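Lin0012 protein (Listeria innocua, PDB 3K17) probably phosphorylates phosphomevalonate with ATP, as a GHMP-family kinase of the mevalonate route to isopentenyl diphosphate. Local coordinates at residues T177-W182 against W200-I205; E268-S273 against I323-T328. One frame throughout, in Å; residues are numbered along the deposited sequence.

Interaction 1 of 2, residues T177-W182 against W200-I205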
loop_
_atom_site.group_PDB
_atom_site.type_symbol
_atom_site.label_atom_id
_atom_site.label_comp_id
_atom_site.label_asym_id
_atom_site.label_seq_id
_atom_site.Cartn_x
_atom_site.Cartn_y
_atom_site.Cartn_z
ATOM N N THR A 177 25.798 10.842 30.727
ATOM C CA THR A 177 24.911 9.935 30.015
ATOM C C THR A 177 24.774 8.541 30.607
ATOM O O THR A 177 25.765 7.881 30.912
ATOM C CB THR A 177 25.363 9.808 28.546
ATOM O OG1 THR A 177 25.607 11.119 28.014
ATOM C CG2 THR A 177 24.289 9.106 27.710
ATOM N N PHE A 178 23.528 8.099 30.752
ATOM C CA PHE A 178 23.228 6.779 31.285
ATOM C C PHE A 178 23.664 5.722 30.277
ATOM O O PHE A 178 24.006 6.045 29.138
ATOM C CB PHE A 178 21.725 6.664 31.559
ATOM C CG PHE A 178 20.863 6.945 30.350
ATOM C CD1 PHE A 178 20.673 5.978 29.368
ATOM C CD2 PHE A 178 20.239 8.179 30.201
ATOM C CE1 PHE A 178 19.866 6.238 28.247
ATOM C CE2 PHE A 178 19.433 8.450 29.085
ATOM C CZ PHE A 178 19.249 7.479 28.111
ATOM N N ASP A 179 23.650 4.461 30.694
ATOM C CA ASP A 179 24.049 3.365 29.820
ATOM C C ASP A 179 22.972 3.141 28.761
ATOM O O ASP A 179 21.980 2.455 29.000
ATOM C CB ASP A 179 24.246 2.087 30.636
ATOM C CG ASP A 179 24.945 1.000 29.846
ATOM O OD1 ASP A 179 24.690 0.884 28.629
ATOM O OD2 ASP A 179 25.742 0.253 30.450
ATOM N N GLN A 180 23.196 3.730 27.591
ATOM C CA GLN A 180 22.275 3.667 26.459
ATOM C C GLN A 180 21.841 2.261 26.054
ATOM O O GLN A 180 20.648 1.982 25.918
ATOM C CB GLN A 180 22.913 4.359 25.255
ATOM C CG GLN A 180 23.203 5.842 25.468
ATOM C CD GLN A 180 22.158 6.739 24.826
ATOM O OE1 GLN A 180 20.965 6.530 24.993
ATOM N NE2 GLN A 180 22.610 7.747 24.092
ATOM N N GLU A 181 22.819 1.389 25.847
ATOM C CA GLU A 181 22.558 0.017 25.441
ATOM C C GLU A 181 21.769 -0.717 26.526
ATOM O O GLU A 181 20.880 -1.521 26.234
ATOM C CB GLU A 181 23.884 -0.694 25.179
ATOM C CG GLU A 181 23.811 -1.770 24.123
ATOM C CD GLU A 181 25.136 -2.483 23.931
ATOM O OE1 GLU A 181 25.640 -3.078 24.910
ATOM O OE2 GLU A 181 25.673 -2.446 22.801
ATOM N N TRP A 182 22.101 -0.426 27.779
ATOM C CA TRP A 182 21.431 -1.039 28.918
ATOM C C TRP A 182 19.937 -0.716 28.858
ATOM O O TRP A 182 19.096 -1.580 29.072
ATOM C CB TRP A 182 22.032 -0.493 30.212
ATOM C CG TRP A 182 21.487 -1.095 31.466
ATOM C CD1 TRP A 182 21.948 -2.211 32.112
ATOM C CD2 TRP A 182 20.403 -0.595 32.253
ATOM N NE1 TRP A 182 21.216 -2.430 33.258
ATOM C CE2 TRP A 182 20.263 -1.453 33.368
ATOM C CE3 TRP A 182 19.534 0.499 32.128
ATOM C CZ2 TRP A 182 19.291 -1.248 34.351
ATOM C CZ3 TRP A 182 18.571 0.701 33.103
ATOM C CH2 TRP A 182 18.457 -0.169 34.203
ATOM N N TRP A 200 19.614 3.759 37.043
ATOM C CA TRP A 200 20.207 3.609 35.719
ATOM C C TRP A 200 21.724 3.715 35.773
ATOM O O TRP A 200 22.262 4.730 36.200
ATOM C CB TRP A 200 19.658 4.684 34.778
ATOM C CG TRP A 200 18.215 4.503 34.414
ATOM C CD1 TRP A 200 17.318 3.637 34.984
ATOM C CD2 TRP A 200 17.496 5.221 33.409
ATOM N NE1 TRP A 200 16.084 3.776 34.392
ATOM C CE2 TRP A 200 16.165 4.742 33.422
ATOM C CE3 TRP A 200 17.846 6.228 32.496
ATOM C CZ2 TRP A 200 15.182 5.235 32.557
ATOM C CZ3 TRP A 200 16.866 6.722 31.634
ATOM C CH2 TRP A 200 15.552 6.223 31.673
ATOM N N PRO A 201 22.436 2.674 35.322
ATOM C CA PRO A 201 23.896 2.769 35.370
ATOM C C PRO A 201 24.497 3.962 34.635
ATOM O O PRO A 201 24.018 4.364 33.569
ATOM C CB PRO A 201 24.361 1.424 34.794
ATOM C CG PRO A 201 23.149 0.877 34.082
ATOM C CD PRO A 201 22.006 1.324 34.922
HETATM N N MSE A 202 25.542 4.522 35.246
HETATM C CA MSE A 202 26.299 5.655 34.719
HETATM C C MSE A 202 25.634 7.019 34.762
HETATM O O MSE A 202 26.308 8.043 34.647
HETATM C CB MSE A 202 26.726 5.362 33.291
HETATM C CG MSE A 202 27.709 4.229 33.194
HETATM SE SE MSE A 202 28.053 3.764 31.377
HETATM C CE MSE A 202 28.090 1.841 31.579
ATOM N N LEU A 203 24.320 7.038 34.933
ATOM C CA LEU A 203 23.596 8.296 34.963
ATOM C C LEU A 203 23.959 9.183 36.147
ATOM O O LEU A 203 23.984 8.736 37.288
ATOM C CB LEU A 203 22.090 8.036 34.996
ATOM C CG LEU A 203 21.225 9.293 35.093
ATOM C CD1 LEU A 203 21.348 10.088 33.799
ATOM C CD2 LEU A 203 19.767 8.905 35.357
ATOM N N GLN A 204 24.245 10.446 35.865
ATOM C CA GLN A 204 24.538 11.399 36.923
ATOM C C GLN A 204 24.208 12.797 36.448
ATOM O O GLN A 204 24.596 13.207 35.356
ATOM C CB GLN A 204 26.005 11.345 37.362
ATOM C CG GLN A 204 26.224 12.079 38.685
ATOM C CD GLN A 204 27.683 12.162 39.108
ATOM O OE1 GLN A 204 28.384 11.152 39.170
ATOM N NE2 GLN A 204 28.140 13.372 39.412
ATOM N N ILE A 205 23.478 13.527 37.275
ATOM C CA ILE A 205 23.099 14.887 36.954
ATOM C C ILE A 205 23.525 15.755 38.128
ATOM O O ILE A 205 22.890 15.754 39.177
ATOM C CB ILE A 205 21.578 14.992 36.726
ATOM C CG1 ILE A 205 21.143 13.936 35.697
ATOM C CG2 ILE A 205 21.218 16.383 36.248
ATOM C CD1 ILE A 205 19.648 13.920 35.417
#
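F178, W182 and W200 gather into an aromatic cluster, with P201 packed on one face of W182. W200 turns the edge of its six-membered ring toward one face of F178, an edge-to-face pair with centroids 5.1 Å apart and planes at 73°. CE3 and CZ3 of W200 come down near the rim of that ring rather than over its middle. F178 reaches this place with CG lodged between its backbone N and carbonyl carbon (chi1 56°), which lays the ring alongside the W200 indole, both side chains pointing the same way. Toward the pyrrole end of the same indole, W182 CZ3 stands over the W200 face, 3.7 Å from W200 CD1, with the two ring planes oblique. P201 supplies a CH-pi contact: its CD sits 3.5 Å above the centroid of the W182 six-membered ring, almost on the ring normal, while CG covers the five-membered part. Apolar packing continues at F178 CB, which lies 3.7 Å from L203 CB.

The turn leading out of strand 172-176 into helix 180-187 packs on the lead-in to strand 204-208, which pairs antiparallel with 172-176 in the large mixed sheet; W200 to L203 form a type II beta turn. Helix 141-156 backs the cluster through L153 against F178 and L150 against W200, whose NE1 is hydrogen-bonded to F195 O.

Polar contacts are few. D179 N donates to P201 O at 2.9 Å, somewhat bent (141° at the hydrogen), and F178 CA adds a CA-H...O contact to the same oxygen. D179 is also the N-cap of the helix: OD1 accepts from W182 N at 3.0 Å, approached from above the carboxylate plane. Its OD2 lies 3.1 Å from the methyl CE of selenomethionine M202, whose chain crosses the carboxylate at a slant.

Interaction 2 of 2, residues E268-S273 against I323-T328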
loop_
_atom_site.group_PDB
_atom_site.type_symbol
_atom_site.label_atom_id
_atom_site.label_comp_id
_atom_site.label_asym_id
_atom_site.label_seq_id
_atom_site.Cartn_x
_atom_site.Cartn_y
_atom_site.Cartn_z
ATOM N N GLU A 268 40.544 31.132 34.478
ATOM C CA GLU A 268 41.530 30.873 33.433
ATOM C C GLU A 268 41.411 29.450 32.905
ATOM O O GLU A 268 41.584 29.204 31.711
ATOM C CB GLU A 268 42.956 31.109 33.947
ATOM C CG GLU A 268 43.315 32.576 34.188
ATOM C CD GLU A 268 43.146 33.442 32.946
ATOM O OE1 GLU A 268 43.517 32.984 31.839
ATOM O OE2 GLU A 268 42.652 34.585 33.083
ATOM N N LEU A 269 41.123 28.511 33.797
ATOM C CA LEU A 269 40.984 27.112 33.405
ATOM C C LEU A 269 39.708 26.906 32.576
ATOM O O LEU A 269 39.618 25.964 31.786
ATOM C CB LEU A 269 40.963 26.215 34.647
ATOM C CG LEU A 269 40.868 24.711 34.387
ATOM C CD1 LEU A 269 42.043 24.257 33.529
ATOM C CD2 LEU A 269 40.839 23.961 35.716
ATOM N N LEU A 270 38.724 27.781 32.766
ATOM C CA LEU A 270 37.484 27.691 32.001
ATOM C C LEU A 270 37.770 28.126 30.565
ATOM O O LEU A 270 37.412 27.424 29.617
ATOM C CB LEU A 270 36.397 28.583 32.614
ATOM C CG LEU A 270 35.051 28.646 31.873
ATOM C CD1 LEU A 270 34.451 27.254 31.712
ATOM C CD2 LEU A 270 34.108 29.550 32.633
ATOM N N TYR A 271 38.436 29.271 30.409
ATOM C CA TYR A 271 38.765 29.789 29.080
ATOM C C TYR A 271 39.578 28.809 28.243
ATOM O O TYR A 271 39.235 28.521 27.096
ATOM C CB TYR A 271 39.542 31.110 29.179
ATOM C CG TYR A 271 38.818 32.213 29.918
ATOM C CD1 TYR A 271 37.494 32.535 29.614
ATOM C CD2 TYR A 271 39.458 32.936 30.924
ATOM C CE1 TYR A 271 36.822 33.556 30.301
ATOM C CE2 TYR A 271 38.802 33.954 31.616
ATOM C CZ TYR A 271 37.486 34.258 31.302
ATOM O OH TYR A 271 36.836 35.251 31.996
ATOM N N SER A 272 40.663 28.298 28.813
ATOM C CA SER A 272 41.507 27.361 28.089
ATOM C C SER A 272 40.768 26.070 27.749
ATOM O O SER A 272 40.991 25.495 26.692
ATOM C CB SER A 272 42.776 27.056 28.896
ATOM O OG SER A 272 42.462 26.685 30.225
ATOM N N SER A 273 39.885 25.618 28.634
ATOM C CA SER A 273 39.127 24.393 28.383
ATOM C C SER A 273 38.178 24.579 27.202
ATOM O O SER A 273 38.031 23.692 26.358
ATOM C CB SER A 273 38.319 23.995 29.620
ATOM O OG SER A 273 39.164 23.735 30.721
ATOM N N ILE A 323 28.329 30.278 21.730
ATOM C CA ILE A 323 28.352 30.848 23.081
ATOM C C ILE A 323 29.752 31.338 23.443
ATOM O O ILE A 323 30.734 30.930 22.825
ATOM C CB ILE A 323 27.942 29.807 24.149
ATOM C CG1 ILE A 323 28.891 28.608 24.079
ATOM C CG2 ILE A 323 26.495 29.387 23.944
ATOM C CD1 ILE A 323 28.685 27.576 25.167
ATOM N N ALA A 324 29.839 32.193 24.458
ATOM C CA ALA A 324 31.132 32.715 24.880
ATOM C C ALA A 324 31.182 33.169 26.335
ATOM O O ALA A 324 30.158 33.486 26.944
ATOM C CB ALA A 324 31.535 33.873 23.974
ATOM N N PHE A 325 32.398 33.185 26.874
ATOM C CA PHE A 325 32.676 33.646 28.239
ATOM C C PHE A 325 33.634 34.831 28.079
ATOM O O PHE A 325 34.609 34.731 27.334
ATOM C CB PHE A 325 33.375 32.552 29.047
ATOM C CG PHE A 325 32.462 31.455 29.507
ATOM C CD1 PHE A 325 31.568 31.669 30.548
ATOM C CD2 PHE A 325 32.505 30.205 28.905
ATOM C CE1 PHE A 325 30.724 30.649 30.989
ATOM C CE2 PHE A 325 31.663 29.172 29.337
ATOM C CZ PHE A 325 30.773 29.397 30.381
ATOM N N SER A 326 33.350 35.942 28.758
ATOM C CA SER A 326 34.197 37.136 28.679
ATOM C C SER A 326 34.670 37.620 30.054
ATOM O O SER A 326 33.970 37.459 31.056
ATOM C CB SER A 326 33.452 38.278 27.968
ATOM O OG SER A 326 33.255 37.989 26.591
ATOM N N LYS A 327 35.852 38.230 30.087
ATOM C CA LYS A 327 36.437 38.735 31.332
ATOM C C LYS A 327 35.579 39.728 32.102
ATOM O O LYS A 327 35.537 39.691 33.332
ATOM C CB LYS A 327 37.792 39.385 31.064
ATOM C CG LYS A 327 38.974 38.449 31.166
ATOM C CD LYS A 327 39.098 37.545 29.963
ATOM C CE LYS A 327 40.364 36.712 30.081
ATOM N NZ LYS A 327 41.554 37.585 30.257
ATOM N N THR A 328 34.908 40.625 31.387
ATOM C CA THR A 328 34.076 41.631 32.039
ATOM C C THR A 328 32.821 41.890 31.232
ATOM O O THR A 328 32.723 41.472 30.079
ATOM C CB THR A 328 34.822 42.977 32.175
ATOM O OG1 THR A 328 35.075 43.514 30.869
ATOM C CG2 THR A 328 36.150 42.787 32.899
#
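Helix-on-sheet packing in the C-terminal GHMP kinase region brings L270 and Y271 of helix 267-288 against F325 near the end of strand 321-326 and K327 just beyond it. L270 puts a methyl on the aromatic ring: CD2 stands 3.8 Å from the centroid of the F325 ring and 5° off its normal, a CH-pi contact centred on the face. With CG anti to the backbone N (chi1 177°), the leucine meets the phenylalanine at roughly a right angle.

The local helix and strand axes approach to 9.7 Å and run roughly antiparallel, at 148°. The strand belongs to a four-stranded antiparallel sheet, and P213, in the loop before strand 214-219, touches both Y271 and F325.

The Y271 ring reaches across to the strand end. F325 CB lies at the edge of the Y271 ring, 3.8 Å from Y271 CE1, and the aliphatic part of K327 slants past it, with K327 CE 3.5 Å from Y271 CE2. Y271 OH is buried with no hydrogen-bonding partner in the model, 3.6 Å from K327 CA. At the exposed margin E268 OE2 and K327 NZ stand 4.3 Å apart, too far for a salt bridge, their opposite charges probably attracting weakly.

How the interactions relate
Interactions 1 and 2 are separate packing sites, with centres 29 Å apart and nearest atoms about 17 Å apart, and they do not touch. Along the chain they come in series: 177-182 with 200-205 is complete before 268-273 and 323-328 begin. Interaction 1 belongs to the large mixed sheet and its helices, interaction 2 to the four-stranded antiparallel sheet and the helix laid on it. Strand 7-18 of the large sheet links the two regions, since its V17 touches F325 in interaction 2. No other subunit touches either contact. Neither contact holds a bound nucleotide or substrate, and both are best read as structural packing of the presumed kinase fold.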